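Local coordinates for protein beta-galactosidase (Streptococcus pneumoniae, PDB 4CUA) that is a carbohydrate-binding module of a large multi-domain enzyme that hydrolyses beta-galactosides, and probably binds galactose-containing glycans, at residues G90-Y95 / R169-T174; N56-V61 / R161-D166; N7-W12 / V176-K181; G69-R74 / E154-R159. All blocks are in the same frame, centred on the assembly; numbering follows the deposited sequence.

Contact 1: residues G90-Y95 / R169-T174. With CA (calcium ion), chain C.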
loop_
_atom_site.group_PDB
_atom_site.type_symbol
_atom_site.label_atom_id
_atom_site.label_comp_id
_atom_site.label_asym_id
_atom_site.label_seq_id
_atom_site.Cartn_x
_atom_site.Cartn_y
_atom_site.Cartn_z
ATOM N N GLY A 90 0.607 6.915 13.187
ATOM C CA GLY A 90 0.423 5.538 13.638
ATOM C C GLY A 90 -0.475 4.759 12.749
ATOM O O GLY A 90 -0.779 5.135 11.622
ATOM N N ALA A 91 -0.913 3.589 13.237
ATOM C CA ALA A 91 -1.886 2.768 12.512
ATOM C C ALA A 91 -3.178 3.580 12.290
ATOM O O ALA A 91 -3.500 4.480 13.080
ATOM C CB ALA A 91 -2.160 1.533 13.344
ATOM N N PRO A 92 -3.924 3.259 11.248
ATOM C CA PRO A 92 -5.159 4.021 10.968
ATOM C C PRO A 92 -6.301 3.565 11.879
ATOM O O PRO A 92 -6.264 2.467 12.419
ATOM C CB PRO A 92 -5.463 3.662 9.538
ATOM C CG PRO A 92 -4.824 2.274 9.331
ATOM C CD PRO A 92 -3.639 2.254 10.229
ATOM N N LYS A 93 -7.304 4.409 12.024
ATOM C CA LYS A 93 -8.474 3.983 12.794
ATOM C C LYS A 93 -9.431 3.132 11.971
ATOM O O LYS A 93 -10.228 2.417 12.561
ATOM C CB LYS A 93 -9.222 5.210 13.360
ATOM C CG LYS A 93 -9.869 6.121 12.340
ATOM C CD LYS A 93 -10.690 7.231 13.035
ATOM C CE LYS A 93 -11.301 8.184 12.041
ATOM N NZ LYS A 93 -12.200 9.156 12.815
ATOM N N SER A 94 -9.425 3.212 10.652
ATOM C CA SER A 94 -10.271 2.408 9.830
ATOM C C SER A 94 -9.578 2.198 8.494
ATOM O O SER A 94 -8.679 2.977 8.144
ATOM C CB SER A 94 -11.647 3.097 9.660
ATOM O OG SER A 94 -11.573 4.260 8.848
ATOM N N TYR A 95 -9.955 1.161 7.780
ATOM C CA TYR A 95 -9.376 0.846 6.471
ATOM C C TYR A 95 -10.258 -0.052 5.655
ATOM O O TYR A 95 -11.185 -0.712 6.165
ATOM C CB TYR A 95 -7.984 0.144 6.650
ATOM C CG TYR A 95 -8.154 -1.199 7.357
ATOM C CD1 TYR A 95 -8.164 -1.290 8.719
ATOM C CD2 TYR A 95 -8.310 -2.351 6.632
ATOM C CE1 TYR A 95 -8.378 -2.518 9.374
ATOM C CE2 TYR A 95 -8.527 -3.565 7.280
ATOM C CZ TYR A 95 -8.526 -3.620 8.633
ATOM O OH TYR A 95 -8.768 -4.863 9.260
ATOM N N ARG A 169 -1.447 12.823 13.276
ATOM C CA ARG A 169 -1.415 13.721 12.148
ATOM C C ARG A 169 -1.232 12.922 10.798
ATOM O O ARG A 169 -1.142 13.500 9.721
ATOM C CB ARG A 169 -0.321 14.763 12.346
ATOM C CG ARG A 169 -0.582 15.740 13.533
ATOM C CD ARG A 169 0.584 16.639 13.801
ATOM N NE ARG A 169 0.664 17.711 12.772
ATOM C CZ ARG A 169 1.684 18.554 12.662
ATOM N NH1 ARG A 169 2.693 18.541 13.499
ATOM N NH2 ARG A 169 1.628 19.478 11.702
ATOM N N GLY A 170 -1.180 11.579 10.899
ATOM C CA GLY A 170 -1.145 10.752 9.706
ATOM C C GLY A 170 -1.048 9.293 10.035
ATOM O O GLY A 170 -0.909 8.916 11.195
ATOM N N THR A 171 -1.115 8.509 8.941
ATOM C CA THR A 171 -0.960 7.054 8.947
ATOM C C THR A 171 0.455 6.786 8.492
ATOM O O THR A 171 1.052 7.576 7.765
ATOM C CB THR A 171 -1.976 6.403 8.038
ATOM O OG1 THR A 171 -3.279 6.774 8.543
ATOM C CG2 THR A 171 -1.872 4.885 8.087
ATOM N N SER A 172 0.986 5.658 8.933
ATOM C CA SER A 172 2.368 5.331 8.669
ATOM C C SER A 172 2.637 3.826 8.459
ATOM O O SER A 172 2.210 2.999 9.251
ATOM C CB SER A 172 3.224 5.821 9.822
ATOM O OG SER A 172 4.616 5.537 9.681
ATOM N N ILE A 173 3.436 3.508 7.461
ATOM C CA ILE A 173 3.779 2.135 7.067
ATOM C C ILE A 173 5.254 2.066 6.713
ATOM O O ILE A 173 5.710 2.760 5.823
ATOM C CB ILE A 173 2.963 1.713 5.849
ATOM C CG1 ILE A 173 1.475 1.630 6.167
ATOM C CG2 ILE A 173 3.447 0.346 5.313
ATOM C CD1 ILE A 173 0.596 1.459 4.926
ATOM N N THR A 174 5.984 1.148 7.385
ATOM C CA THR A 174 7.412 0.950 7.012
ATOM C C THR A 174 7.590 -0.023 5.810
ATOM O O THR A 174 8.473 0.172 5.019
ATOM C CB THR A 174 8.264 0.535 8.183
ATOM O OG1 THR A 174 9.620 0.388 7.736
ATOM C CG2 THR A 174 7.824 -0.685 8.882
HETATM CA CA CA C . 10.465 -0.142 3.816
HETATM O O HOH W 1 -3.069 7.278 12.348
#
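The pyrrolidine ring of Pro92 and the side chain of Thr171 meet at about a right angle. The closest pair is Pro92 CD and Thr171 CG2, 3.8 Å apart. Thr171 sends CG2 anti to its own backbone N (chi1 -60° for OG1), which lays this methyl beside the ring and near the carbonyl of Gly90. The hydroxyl branch lies toward the other end of the ring, with Thr171 OG1 3.9 Å from Pro92 CB. The ring sits across both branches of the threonine. Met162 touches both residues, and Phe83 packs on Pro92, so the pair belongs to a buried apolar cluster.

The backbones join at a single bridge between Gly90 and Thr171. Gly90 N donates to Gly170 O at 3.2 Å. The return bond from Ser172 N to Gly90 O is weak, at 3.3 Å. Thr171 CA also sends a CA-H toward Gly90 O. A water lies 2.9 Å from both Ala91 O and Gly170 O and can bridge them, though it has fewer protons than nearby acceptors. The hydroxyl of Ser172 turns to His84.

The antiparallel strands and the family fit the jelly-roll beta-sandwich of galactose-binding-like domains, where calcium is common. Thr174, at the bend after Ile173, gives its backbone O to the calcium ion at 2.4 Å. Asn33, Asp36, Leu38, Asn47 and Glu175 complete the site. The contact ties the loop Gly90-Pro92, before strand 94-100, to the segment leading into the metal site. Two backbone bonds, one weak, a probable bridging water and a small apolar patch imply a modest join between loop and strand end.

Contact 2: residues N56-V61 / R161-D166. With EDO (1,2-ethanediol), chain E.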
loop_
_atom_site.group_PDB
_atom_site.type_symbol
_atom_site.label_atom_id
_atom_site.label_comp_id
_atom_site.label_asym_id
_atom_site.label_seq_id
_atom_site.Cartn_x
_atom_site.Cartn_y
_atom_site.Cartn_z
ATOM N N ASN A 56 -5.619 15.503 3.452
ATOM C CA ASN A 56 -6.691 14.525 3.483
ATOM C C ASN A 56 -6.387 13.527 4.584
ATOM O O ASN A 56 -5.295 12.949 4.602
ATOM C CB ASN A 56 -6.834 13.764 2.145
ATOM C CG ASN A 56 -8.125 12.958 2.032
ATOM O OD1 ASN A 56 -8.793 12.575 3.004
ATOM N ND2 ASN A 56 -8.451 12.673 0.799
ATOM N N PRO A 57 -7.327 13.314 5.492
ATOM C CA PRO A 57 -7.056 12.319 6.552
ATOM C C PRO A 57 -7.086 10.872 6.051
ATOM O O PRO A 57 -6.660 9.983 6.807
ATOM C CB PRO A 57 -8.204 12.542 7.571
ATOM C CG PRO A 57 -9.310 13.177 6.804
ATOM C CD PRO A 57 -8.613 14.029 5.737
ATOM N N GLU A 58 -7.688 10.672 4.895
ATOM C CA GLU A 58 -7.706 9.376 4.228
ATOM C C GLU A 58 -6.686 9.303 3.137
ATOM O O GLU A 58 -6.505 10.244 2.365
ATOM C CB GLU A 58 -9.082 9.082 3.649
ATOM C CG GLU A 58 -9.261 7.619 3.130
ATOM C CD GLU A 58 -10.599 7.274 2.480
ATOM O OE1 GLU A 58 -11.035 7.956 1.563
ATOM O OE2 GLU A 58 -11.147 6.217 2.827
ATOM N N ALA A 59 -5.927 8.185 3.074
ATOM C CA ALA A 59 -5.067 7.926 1.911
ATOM C C ALA A 59 -4.961 6.426 1.689
ATOM O O ALA A 59 -5.214 5.645 2.578
ATOM C CB ALA A 59 -3.652 8.509 2.146
ATOM N N SER A 60 -4.576 6.051 0.491
ATOM C CA SER A 60 -4.368 4.641 0.143
ATOM C C SER A 60 -2.923 4.463 -0.265
ATOM O O SER A 60 -2.256 5.339 -0.816
ATOM C CB SER A 60 -5.289 4.218 -0.982
ATOM O OG SER A 60 -5.256 5.035 -2.121
ATOM N N VAL A 61 -2.452 3.245 0.005
ATOM C CA VAL A 61 -1.157 2.714 -0.420
ATOM C C VAL A 61 -1.397 1.376 -1.097
ATOM O O VAL A 61 -2.134 0.547 -0.536
ATOM C CB VAL A 61 -0.273 2.490 0.813
ATOM C CG1 VAL A 61 0.991 1.728 0.457
ATOM C CG2 VAL A 61 0.102 3.853 1.459
ATOM N N ARG A 161 -6.770 1.379 1.840
ATOM C CA ARG A 161 -7.269 2.767 1.911
ATOM C C ARG A 161 -7.674 3.027 3.340
ATOM O O ARG A 161 -8.503 2.287 3.949
ATOM C CB ARG A 161 -8.431 2.895 0.934
ATOM C CG ARG A 161 -9.042 4.304 0.920
ATOM C CD ARG A 161 -9.913 4.492 -0.273
ATOM N NE ARG A 161 -10.918 3.442 -0.454
ATOM C CZ ARG A 161 -12.057 3.345 0.211
ATOM N NH1 ARG A 161 -12.427 4.262 1.100
ATOM N NH2 ARG A 161 -12.857 2.336 -0.068
HETATM N N MSE A 162 -7.081 4.059 3.938
HETATM C CA MSE A 162 -6.987 4.178 5.369
HETATM C C MSE A 162 -7.264 5.561 5.924
HETATM O O MSE A 162 -6.815 6.540 5.341
HETATM C CB MSE A 162 -5.536 3.914 5.819
HETATM C CG MSE A 162 -5.114 2.486 5.440
HETATM SE SE MSE A 162 -3.170 2.252 5.635
HETATM C CE MSE A 162 -2.603 3.426 4.182
ATOM N N VAL A 163 -8.013 5.649 7.002
ATOM C CA VAL A 163 -8.245 6.941 7.653
ATOM C C VAL A 163 -7.398 7.031 8.887
ATOM O O VAL A 163 -7.388 6.105 9.742
ATOM C CB VAL A 163 -9.726 7.109 8.037
ATOM C CG1 VAL A 163 -9.909 8.510 8.592
ATOM C CG2 VAL A 163 -10.614 6.943 6.835
ATOM N N LYS A 164 -6.656 8.126 9.061
ATOM C CA LYS A 164 -5.817 8.278 10.223
ATOM C C LYS A 164 -6.547 8.298 11.531
ATOM O O LYS A 164 -7.721 8.663 11.563
ATOM C CB LYS A 164 -4.986 9.554 10.138
ATOM C CG LYS A 164 -5.796 10.812 10.390
ATOM C CD LYS A 164 -4.895 12.027 10.517
ATOM C CE LYS A 164 -5.694 13.244 11.042
ATOM N NZ LYS A 164 -6.238 13.022 12.416
ATOM N N ALA A 165 -5.842 7.959 12.584
ATOM C CA ALA A 165 -6.397 8.023 13.932
ATOM C C ALA A 165 -6.600 9.514 14.267
ATOM O O ALA A 165 -5.806 10.365 13.909
ATOM C CB ALA A 165 -5.453 7.378 14.901
ATOM N N ASP A 166 -7.629 9.783 15.065
ATOM C CA ASP A 166 -7.919 11.165 15.429
ATOM C C ASP A 166 -6.859 11.848 16.253
ATOM O O ASP A 166 -6.601 13.082 16.090
ATOM C CB ASP A 166 -9.249 11.217 16.189
ATOM C CG ASP A 166 -10.433 10.856 15.356
ATOM O OD1 ASP A 166 -10.382 10.709 14.113
ATOM O OD2 ASP A 166 -11.534 10.743 15.988
HETATM C C1 EDO E . -5.504 6.550 -5.660
HETATM O O1 EDO E . -4.994 7.773 -5.920
HETATM C C2 EDO E . -4.254 5.592 -5.483
HETATM O O2 EDO E . -4.637 4.565 -4.730
HETATM O O HOH W 2 -4.621 8.060 6.339
HETATM O O HOH W 3 -10.764 4.180 4.574
#
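Glu58 to Ser60 run antiparallel to Arg161 to Val163, with the short strand axes 4.5 Å apart and 149° between their directions. Ala59 and Met162 form the hydrogen-bonded pair: Ala59 N gives to Met162 O, and Met162 N gives to Ala59 O at 2.8 Å. Further along, Lys164 N donates to Pro57 O at 2.9 Å. A water donates to both Pro57 O and Met162 O.

Glu58, Ser60, Arg161 and Val163 share one face. Arg161 bends at chi3 (52°), which brings NH1 to Glu58 OE2 at 2.9 Å in a salt bridge. OE2 lies at the guanidinium edge. The planes stand 89° apart, so the groups do not pair side by side; NH1 meets OE2 from the syn side, somewhat out of the carboxylate plane. Glu98 takes NH2 of the same arginine. A second water joins Glu58 OE2 to Arg161 O.

These are neighbouring strands of the antiparallel sheet in the beta-sandwich, and strand 94-100 flanks 157-163 on its other edge. The opposite face is apolar and buried. There CE of selenomethionine Met162 touches Val61 CG2 at 3.9 Å. Trp49 covers Ala59, Val61 and Met162. Before the strand, Asn56 OD1 accepts from Glu58 N in an Asx turn. Ser60 OG shares a hydrogen bond of 2.7 Å with O2 of a 1,2-ethanediol, probably from the crystallisation liquor, which is also hydrogen-bonded to Asn123 and Arg159.

Contact 3: residues N7-W12 / V176-K181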
loop_
_atom_site.group_PDB
_atom_site.type_symbol
_atom_site.label_atom_id
_atom_site.label_comp_id
_atom_site.label_asym_id
_atom_site.label_seq_id
_atom_site.Cartn_x
_atom_site.Cartn_y
_atom_site.Cartn_z
ATOM N N ASN A 7 7.652 -13.413 -3.094
ATOM C CA ASN A 7 7.222 -12.046 -2.703
ATOM C C ASN A 7 7.012 -11.268 -3.988
ATOM O O ASN A 7 7.943 -10.970 -4.682
ATOM C CB ASN A 7 8.296 -11.428 -1.779
ATOM C CG ASN A 7 7.969 -10.013 -1.372
ATOM O OD1 ASN A 7 7.607 -9.197 -2.221
ATOM N ND2 ASN A 7 8.177 -9.688 -0.132
ATOM N N ILE A 8 5.765 -10.863 -4.243
ATOM C CA ILE A 8 5.380 -10.204 -5.444
ATOM C C ILE A 8 5.116 -8.699 -5.244
ATOM O O ILE A 8 4.702 -8.040 -6.161
ATOM C CB ILE A 8 4.138 -10.890 -6.056
ATOM C CG1 ILE A 8 3.014 -10.970 -5.065
ATOM C CG2 ILE A 8 4.528 -12.299 -6.578
ATOM C CD1 ILE A 8 1.645 -11.436 -5.632
ATOM N N SER A 9 5.521 -8.149 -4.095
ATOM C CA SER A 9 5.485 -6.707 -3.910
ATOM C C SER A 9 6.825 -6.023 -3.866
ATOM O O SER A 9 6.916 -4.848 -4.205
ATOM C CB SER A 9 4.771 -6.398 -2.608
ATOM O OG SER A 9 5.296 -7.020 -1.485
ATOM N N ASP A 10 7.892 -6.735 -3.469
ATOM C CA ASP A 10 9.171 -6.083 -3.419
ATOM C C ASP A 10 9.646 -5.461 -4.681
ATOM O O ASP A 10 9.514 -6.064 -5.778
ATOM C CB ASP A 10 10.322 -7.018 -3.014
ATOM C CG ASP A 10 10.262 -7.524 -1.603
ATOM O OD1 ASP A 10 9.566 -7.021 -0.701
ATOM O OD2 ASP A 10 10.974 -8.550 -1.310
ATOM N N GLN A 11 10.295 -4.330 -4.600
ATOM C CA GLN A 11 10.989 -3.751 -5.724
ATOM C C GLN A 11 12.104 -4.667 -6.197
ATOM O O GLN A 11 12.723 -5.361 -5.409
ATOM C CB GLN A 11 11.719 -2.449 -5.383
ATOM C CG GLN A 11 10.844 -1.286 -5.088
ATOM C CD GLN A 11 11.680 -0.140 -4.531
ATOM O OE1 GLN A 11 12.766 0.148 -5.018
ATOM N NE2 GLN A 11 11.119 0.625 -3.574
ATOM N N TRP A 12 12.341 -4.599 -7.505
ATOM C CA TRP A 12 13.528 -5.200 -8.103
ATOM C C TRP A 12 14.327 -4.117 -8.780
ATOM O O TRP A 12 13.814 -3.266 -9.503
ATOM C CB TRP A 12 13.138 -6.294 -9.107
ATOM C CG TRP A 12 12.770 -7.499 -8.450
ATOM C CD1 TRP A 12 11.567 -7.822 -7.897
ATOM C CD2 TRP A 12 13.646 -8.557 -8.079
ATOM N NE1 TRP A 12 11.626 -9.004 -7.304
ATOM C CE2 TRP A 12 12.907 -9.479 -7.359
ATOM C CE3 TRP A 12 15.012 -8.797 -8.309
ATOM C CZ2 TRP A 12 13.452 -10.643 -6.844
ATOM C CZ3 TRP A 12 15.555 -9.944 -7.800
ATOM C CH2 TRP A 12 14.811 -10.829 -7.061
ATOM N N VAL A 176 5.173 -3.066 3.233
ATOM C CA VAL A 176 4.120 -4.022 2.960
ATOM C C VAL A 176 4.757 -5.228 2.311
ATOM O O VAL A 176 5.845 -5.111 1.735
ATOM C CB VAL A 176 3.029 -3.479 2.043
ATOM C CG1 VAL A 176 2.459 -2.181 2.634
ATOM C CG2 VAL A 176 3.525 -3.262 0.619
ATOM N N GLN A 177 4.111 -6.387 2.440
ATOM C CA GLN A 177 4.546 -7.589 1.716
ATOM C C GLN A 177 3.309 -8.352 1.205
ATOM O O GLN A 177 2.325 -8.517 1.928
ATOM C CB GLN A 177 5.383 -8.498 2.623
ATOM C CG GLN A 177 6.622 -7.765 3.109
ATOM C CD GLN A 177 7.521 -8.665 3.990
ATOM O OE1 GLN A 177 7.060 -9.510 4.734
ATOM N NE2 GLN A 177 8.781 -8.446 3.876
ATOM N N ILE A 178 3.405 -8.778 -0.045
ATOM C CA ILE A 178 2.363 -9.574 -0.683
ATOM C C ILE A 178 3.060 -10.809 -1.271
ATOM O O ILE A 178 4.107 -10.658 -1.914
ATOM C CB ILE A 178 1.653 -8.790 -1.800
ATOM C CG1 ILE A 178 1.022 -7.525 -1.221
ATOM C CG2 ILE A 178 0.495 -9.609 -2.384
ATOM C CD1 ILE A 178 0.520 -6.604 -2.322
ATOM N N PHE A 179 2.454 -11.989 -1.034
ATOM C CA PHE A 179 3.061 -13.259 -1.523
ATOM C C PHE A 179 2.185 -13.998 -2.522
ATOM O O PHE A 179 0.960 -14.035 -2.402
ATOM C CB PHE A 179 3.389 -14.152 -0.343
ATOM C CG PHE A 179 4.285 -13.504 0.662
ATOM C CD1 PHE A 179 5.643 -13.501 0.482
ATOM C CD2 PHE A 179 3.759 -12.808 1.747
ATOM C CE1 PHE A 179 6.465 -12.878 1.393
ATOM C CE2 PHE A 179 4.596 -12.180 2.669
ATOM C CZ PHE A 179 5.958 -12.214 2.470
ATOM N N ALA A 180 2.855 -14.598 -3.474
ATOM C CA ALA A 180 2.229 -15.577 -4.375
ATOM C C ALA A 180 1.938 -16.853 -3.617
ATOM O O ALA A 180 2.581 -17.151 -2.608
ATOM C CB ALA A 180 3.199 -15.909 -5.491
ATOM N N LYS A 181 0.997 -17.626 -4.159
ATOM C CA LYS A 181 0.674 -18.953 -3.637
ATOM C C LYS A 181 1.428 -20.004 -4.413
ATOM O O LYS A 181 2.632 -19.934 -4.543
ATOM C CB LYS A 181 -0.833 -19.237 -3.748
HETATM O O HOH W 4 7.312 -5.528 -0.633
HETATM O O HOH W 5 9.935 -6.564 1.901
#
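The Asn7 amide and the Phe179 ring are turned 74° apart, and Asn7 CA approaches the ring obliquely, 3.8 Å from Phe179 CD1. Further out, Asn7 ND2 lies 3.9 Å from Phe179 CE1. The same nitrogen touches the CB and CG of Gln177, whose own amide stands nearly perpendicular to that of Asn7. Ser9 N and Asp10 N both donate to Asn7 OD1, tilted from the amide plane to opposite sides of it. These bonds make an Asx turn and an Asx motif. They grip OD1 twice and should limit rotation of the amide.

The N-terminal loop here runs beside the last part of the chain, which leaves strand 172-177 of the probable jelly-roll beta-sandwich. Asn7 and Phe179 form a single backbone bridge, and Ile8 N donates to Ile178 O at 2.9 Å. Ile8 carries the apolar part. Its CG1 lies close over Ile178 O, while CD1 meets Ile178 CG2 and CG2 meets Ala180 CB. The two isoleucine side chains cross at about a right angle. Val63 and Phe65 of strand 58-67 continue this core on the Ile178 side.

Ser9 points at the other segment, and its hydroxyl takes the backbone N-H of Ile178. With OG between backbone N and carbonyl carbon (chi1 55°), the hydroxyl accepts from Ile178 N at 3.0 Å. It donates to a water at 2.6 Å, and that water gives its protons to Asp10 OD1 and Val176 O.

Contact 4: residues G69-R74 / E154-R159. With EDO (1,2-ethanediol), chain I; EDO (1,2-ethanediol), chain E.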
loop_
_atom_site.group_PDB
_atom_site.type_symbol
_atom_site.label_atom_id
_atom_site.label_comp_id
_atom_site.label_asym_id
_atom_site.label_seq_id
_atom_site.Cartn_x
_atom_site.Cartn_y
_atom_site.Cartn_z
ATOM N N GLY A 69 9.677 -7.340 -15.255
ATOM C CA GLY A 69 9.839 -5.959 -15.664
ATOM C C GLY A 69 8.669 -5.304 -16.277
ATOM O O GLY A 69 8.742 -4.072 -16.535
ATOM N N ILE A 70 7.620 -6.074 -16.612
ATOM C CA ILE A 70 6.448 -5.508 -17.225
ATOM C C ILE A 70 5.181 -5.795 -16.433
ATOM O O ILE A 70 5.129 -6.620 -15.550
ATOM C CB ILE A 70 6.306 -5.895 -18.689
ATOM C CG1 ILE A 70 5.875 -7.321 -18.758
ATOM C CG2 ILE A 70 7.579 -5.539 -19.485
ATOM C CD1 ILE A 70 5.489 -7.704 -20.161
ATOM N N LEU A 71 4.142 -4.996 -16.696
ATOM C CA LEU A 71 2.901 -5.131 -15.997
ATOM C C LEU A 71 2.352 -6.560 -16.018
ATOM O O LEU A 71 2.390 -7.212 -17.058
ATOM C CB LEU A 71 1.869 -4.145 -16.575
ATOM C CG LEU A 71 0.494 -4.179 -15.906
ATOM C CD1 LEU A 71 0.465 -3.504 -14.540
ATOM C CD2 LEU A 71 -0.519 -3.483 -16.798
ATOM N N SER A 72 1.790 -7.011 -14.923
ATOM C CA SER A 72 1.191 -8.345 -14.821
ATOM C C SER A 72 0.066 -8.361 -13.866
ATOM O O SER A 72 0.115 -7.704 -12.819
ATOM C CB SER A 72 2.246 -9.313 -14.340
ATOM O OG SER A 72 1.752 -10.645 -14.366
ATOM N N LYS A 73 -0.967 -9.094 -14.179
ATOM C CA LYS A 73 -1.879 -9.488 -13.166
ATOM C C LYS A 73 -1.246 -10.535 -12.293
ATOM O O LYS A 73 -0.401 -11.309 -12.743
ATOM C CB LYS A 73 -3.201 -10.080 -13.719
ATOM C CG LYS A 73 -4.054 -9.100 -14.441
ATOM C CD LYS A 73 -5.410 -9.754 -14.742
ATOM C CE LYS A 73 -6.282 -8.774 -15.471
ATOM N NZ LYS A 73 -7.637 -9.325 -15.814
ATOM N N ARG A 74 -1.659 -10.558 -11.057
ATOM C CA ARG A 74 -1.304 -11.624 -10.129
ATOM C C ARG A 74 -2.498 -12.112 -9.377
ATOM O O ARG A 74 -3.467 -11.373 -9.147
ATOM C CB ARG A 74 -0.293 -11.085 -9.079
ATOM C CG ARG A 74 0.995 -10.591 -9.657
ATOM C CD ARG A 74 2.146 -11.520 -9.410
ATOM N NE ARG A 74 3.388 -11.059 -9.947
ATOM C CZ ARG A 74 4.293 -11.962 -10.377
ATOM N NH1 ARG A 74 3.961 -13.249 -10.283
ATOM N NH2 ARG A 74 5.419 -11.588 -10.885
ATOM N N GLU A 154 -7.597 -12.138 -9.102
ATOM C CA GLU A 154 -6.625 -11.908 -10.147
ATOM C C GLU A 154 -6.688 -10.438 -10.568
ATOM O O GLU A 154 -7.675 -9.945 -11.128
ATOM C CB GLU A 154 -6.908 -12.802 -11.342
ATOM C CG GLU A 154 -5.808 -12.817 -12.369
ATOM C CD GLU A 154 -6.018 -13.873 -13.440
ATOM O OE1 GLU A 154 -6.999 -14.660 -13.320
ATOM O OE2 GLU A 154 -5.207 -13.913 -14.388
ATOM N N THR A 155 -5.626 -9.712 -10.271
ATOM C CA THR A 155 -5.702 -8.250 -10.347
ATOM C C THR A 155 -4.331 -7.664 -10.684
ATOM O O THR A 155 -3.276 -8.243 -10.349
ATOM C CB THR A 155 -6.238 -7.669 -9.037
ATOM O OG1 THR A 155 -6.447 -6.254 -9.215
ATOM C CG2 THR A 155 -5.278 -7.898 -7.924
ATOM N N TYR A 156 -4.364 -6.480 -11.313
ATOM C CA TYR A 156 -3.142 -5.682 -11.528
ATOM C C TYR A 156 -2.671 -4.980 -10.248
ATOM O O TYR A 156 -1.492 -4.611 -10.184
ATOM C CB TYR A 156 -3.360 -4.621 -12.593
ATOM C CG TYR A 156 -3.460 -5.181 -13.968
ATOM C CD1 TYR A 156 -2.344 -5.681 -14.604
ATOM C CD2 TYR A 156 -4.638 -5.073 -14.717
ATOM C CE1 TYR A 156 -2.394 -6.158 -15.910
ATOM C CE2 TYR A 156 -4.668 -5.542 -16.016
ATOM C CZ TYR A 156 -3.562 -6.104 -16.585
ATOM O OH TYR A 156 -3.640 -6.536 -17.921
ATOM N N ALA A 157 -3.542 -4.793 -9.266
ATOM C CA ALA A 157 -3.182 -3.968 -8.087
ATOM C C ALA A 157 -4.069 -4.209 -6.928
ATOM O O ALA A 157 -5.274 -4.444 -7.090
ATOM C CB ALA A 157 -3.225 -2.501 -8.461
ATOM N N ILE A 158 -3.522 -4.163 -5.733
ATOM C CA ILE A 158 -4.316 -4.026 -4.564
ATOM C C ILE A 158 -3.858 -2.798 -3.840
ATOM O O ILE A 158 -2.717 -2.372 -4.041
ATOM C CB ILE A 158 -4.370 -5.287 -3.665
ATOM C CG1 ILE A 158 -2.999 -5.523 -3.012
ATOM C CG2 ILE A 158 -4.896 -6.456 -4.503
ATOM C CD1 ILE A 158 -3.052 -6.351 -1.754
ATOM N N ARG A 159 -4.738 -2.273 -3.023
ATOM C CA ARG A 159 -4.422 -1.165 -2.141
ATOM C C ARG A 159 -5.156 -1.262 -0.824
ATOM O O ARG A 159 -6.197 -1.956 -0.693
ATOM C CB ARG A 159 -4.698 0.194 -2.769
ATOM C CG ARG A 159 -6.176 0.575 -2.872
ATOM C CD ARG A 159 -6.322 1.846 -3.696
ATOM N NE ARG A 159 -7.730 2.244 -3.661
ATOM C CZ ARG A 159 -8.175 3.316 -4.329
ATOM N NH1 ARG A 159 -7.333 4.098 -4.994
ATOM N NH2 ARG A 159 -9.457 3.599 -4.264
HETATM C C1 EDO I . -0.049 -15.599 -10.081
HETATM O O1 EDO I . -0.881 -14.749 -10.844
HETATM C C2 EDO I . 1.392 -15.250 -10.217
HETATM O O2 EDO I . 1.827 -14.872 -8.917
HETATM C C1 EDO E . -5.504 6.550 -5.660
HETATM O O1 EDO E . -4.994 7.773 -5.920
HETATM C C2 EDO E . -4.254 5.592 -5.483
HETATM O O2 EDO E . -4.637 4.565 -4.730
HETATM O O HOH W 6 -8.939 -10.365 -13.749
#
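The extended side chain of Lys73 crosses one face of the Tyr156 ring at a slant. Its CB lies 3.8 Å from Thr155 O and close to Glu154 CG. CG sits over the centre of the Tyr156 ring, 3.6 Å from the centroid and 9° off the normal: a CH-pi contact. CD, on the other side of the zigzag, lies 3.9 Å from Glu154 CG. CE again faces the ring, 3.7 Å from Tyr156 CE2. NZ donates a hydrogen bond to a water, which in turn donates to Glu154 O. In the conformer given, Glu154 OE2 is 5.4 Å from Lys73 NZ, too far for a salt bridge, though the opposite charges may attract weakly.

Leu71 meets the same ring obliquely, its CD2 3.4 Å from Tyr156 CE1. Arg74 and Thr155 form an antiparallel hydrogen-bonded pair, with both N-H to O bonds at 2.9 Å. The Arg74 guanidinium gives NH2 to Gly66 O and NH1 to a 1,2-ethanediol.

The contact lies at the surface, where the start of strand 70-83 pairs with the end of strand 145-155. Tyr156 stands at the break before strand 157-163, and strand 58-67 borders both segments through Phe65.

How the contacts relate
From the N terminus, contact 3 comes first. It joins the 7-12 loop to the end of the chain at 176-181, so the other three contacts fall within its span. Contact 2 opens next at 56-61, and its return at 161-166 encloses contact 4, which links 69-74 to 154-159. Contact 1 starts at 90-95, within both of these spans, but closes later at 169-174, so it crosses contacts 2 and 4. Contacts 1 and 2 touch through the Lys93 to Asp166 salt bridge. Contacts 3 and 4 meet at Ile178 and Ile158, on the opposite side of the chain's centre. Together they tie chain ends, sheet strands and, through contact 1, the approach to the calcium site into one sandwich.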